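OLD nuclease (PDB 6P74) degrades linear or supercoiled double-stranded DNA from 5' to 3' with divalent metal ions and has a DNA-stimulated ATPase activity. Local coordinates at residues L368-A373 with C400-D405. Numbering follows the deposited sequence.
Sequences LFAKRA and CIAVVD
The carbonyl oxygen of C400 takes two weak backbone bonds, from K371 just before strand 372-376 and from R372, its first residue. K371 N lies 2.9 Å from C400 O, but the bond is bent, 129° at the hydrogen. R372 N is straighter but long, 3.4 Å from the same C400 O. One acceptor thus serves two successive amides where the strand begins. The next bond is regular: A402 N gives to R372 O at 2.9 Å, in the carbonyl plane. R372 O also receives a CA-H contact from I401 CA at 3.2 Å. A373 CA makes a similar one to A402 O. The amide and carbonyl of A373 turn to P425 and V427 on the other side, and A402 O is bonded by L374.

Side chains add modest apolar contact. A370 CB rests on A402 CB, 3.8 Å away. K371 has CG beside its backbone N (chi1 -69°), which lays the first part of the extended chain along C400 CB; CG comes within 3.7 Å of it. The R372 guanidinium passes I401 CD1 obliquely, and its NH2 bonds to V522 O.

R372 pairs with I401 and A373 with A402 in parallel register. Strand 401-405 is an outer strand of the four-stranded sheet within this chain. Helix 379-391 links the pair, and V403 packs on it. This is the beta-alpha-beta crossover that opens the Toprim domain.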
loop_
_atom_site.group_PDB
_atom_site.type_symbol
_atom_site.label_atom_id
_atom_site.label_comp_id
_atom_site.label_asym_id
_atom_site.label_seq_id
_atom_site.Cartn_x
_atom_site.Cartn_y
_atom_site.Cartn_z
ATOM N N LEU A 368 19.620 13.403 -14.533
ATOM C CA LEU A 368 18.453 12.544 -14.657
ATOM C C LEU A 368 17.383 12.862 -13.629
ATOM O O LEU A 368 16.264 12.371 -13.764
ATOM C CB LEU A 368 18.860 11.073 -14.537
ATOM C CG LEU A 368 19.947 10.638 -15.512
ATOM C CD1 LEU A 368 20.499 9.286 -15.070
ATOM C CD2 LEU A 368 19.406 10.576 -16.922
ATOM N N PHE A 369 17.683 13.674 -12.620
ATOM C CA PHE A 369 16.731 13.924 -11.550
ATOM C C PHE A 369 16.211 15.349 -11.536
ATOM O O PHE A 369 15.471 15.714 -10.624
ATOM C CB PHE A 369 17.370 13.558 -10.209
ATOM C CG PHE A 369 17.833 12.147 -10.179
ATOM C CD1 PHE A 369 16.915 11.116 -10.102
ATOM C CD2 PHE A 369 19.163 11.839 -10.324
ATOM C CE1 PHE A 369 17.325 9.812 -10.106
ATOM C CE2 PHE A 369 19.578 10.531 -10.334
ATOM C CZ PHE A 369 18.665 9.521 -10.232
ATOM N N ALA A 370 16.549 16.146 -12.538
ATOM C CA ALA A 370 16.309 17.576 -12.511
ATOM C C ALA A 370 15.119 17.935 -13.389
ATOM O O ALA A 370 14.772 17.213 -14.332
ATOM C CB ALA A 370 17.553 18.337 -12.984
ATOM N N LYS A 371 14.496 19.070 -13.069
ATOM C CA LYS A 371 13.488 19.621 -13.970
ATOM C C LYS A 371 14.123 20.138 -15.257
ATOM O O LYS A 371 13.519 20.025 -16.333
ATOM C CB LYS A 371 12.706 20.734 -13.267
ATOM C CG LYS A 371 11.803 20.239 -12.156
ATOM C CD LYS A 371 11.050 21.387 -11.489
ATOM C CE LYS A 371 10.072 20.899 -10.406
ATOM N NZ LYS A 371 9.397 22.062 -9.729
ATOM N N ARG A 372 15.339 20.685 -15.166
ATOM C CA ARG A 372 16.045 21.284 -16.291
ATOM C C ARG A 372 17.545 21.230 -16.015
ATOM O O ARG A 372 17.979 21.235 -14.855
ATOM C CB ARG A 372 15.598 22.735 -16.516
ATOM C CG ARG A 372 14.535 22.890 -17.579
ATOM C CD ARG A 372 13.328 23.626 -17.045
ATOM N NE ARG A 372 13.720 24.893 -16.456
ATOM C CZ ARG A 372 12.862 25.786 -15.986
ATOM N NH1 ARG A 372 11.558 25.540 -16.044
ATOM N NH2 ARG A 372 13.309 26.918 -15.460
ATOM N N ALA A 373 18.339 21.196 -17.085
ATOM C CA ALA A 373 19.787 21.112 -16.962
ATOM C C ALA A 373 20.469 22.199 -17.781
ATOM O O ALA A 373 20.108 22.433 -18.941
ATOM C CB ALA A 373 20.312 19.738 -17.413
ATOM N N CYS A 400 15.310 23.031 -8.964
ATOM C CA CYS A 400 15.666 21.736 -9.570
ATOM C C CYS A 400 16.320 21.910 -10.939
ATOM O O CYS A 400 16.016 21.189 -11.894
ATOM C CB CYS A 400 14.462 20.801 -9.664
ATOM S SG CYS A 400 13.639 20.511 -8.078
ATOM N N ILE A 401 17.251 22.862 -11.031
ATOM C CA ILE A 401 18.089 23.015 -12.212
ATOM C C ILE A 401 19.438 22.392 -11.907
ATOM O O ILE A 401 20.113 22.804 -10.959
ATOM C CB ILE A 401 18.247 24.490 -12.615
ATOM C CG1 ILE A 401 16.881 25.102 -12.936
ATOM C CG2 ILE A 401 19.222 24.599 -13.812
ATOM C CD1 ILE A 401 16.911 26.604 -13.081
ATOM N N ALA A 402 19.834 21.400 -12.693
ATOM C CA ALA A 402 21.164 20.825 -12.561
ATOM C C ALA A 402 22.131 21.576 -13.455
ATOM O O ALA A 402 21.902 21.705 -14.658
ATOM C CB ALA A 402 21.175 19.353 -12.946
ATOM N N VAL A 403 23.204 22.073 -12.867
ATOM C CA VAL A 403 24.314 22.621 -13.621
ATOM C C VAL A 403 25.359 21.519 -13.726
ATOM O O VAL A 403 25.938 21.103 -12.719
ATOM C CB VAL A 403 24.878 23.872 -12.945
ATOM C CG1 VAL A 403 26.082 24.392 -13.738
ATOM C CG2 VAL A 403 23.768 24.919 -12.796
ATOM N N VAL A 404 25.625 21.049 -14.939
ATOM C CA VAL A 404 26.361 19.808 -15.148
ATOM C C VAL A 404 27.677 20.102 -15.853
ATOM O O VAL A 404 27.693 20.598 -16.987
ATOM C CB VAL A 404 25.531 18.804 -15.951
ATOM C CG1 VAL A 404 25.243 19.355 -17.335
ATOM C CG2 VAL A 404 26.295 17.532 -16.037
ATOM N N ASP A 405 28.772 19.768 -15.181
ATOM C CA ASP A 405 30.126 19.782 -15.732
ATOM C C ASP A 405 30.294 18.525 -16.589
ATOM O O ASP A 405 30.370 17.405 -16.068
ATOM C CB ASP A 405 31.090 19.861 -14.541
ATOM C CG ASP A 405 32.540 19.514 -14.874
ATOM O OD1 ASP A 405 32.870 19.221 -16.038
ATOM O OD2 ASP A 405 33.368 19.545 -13.918
#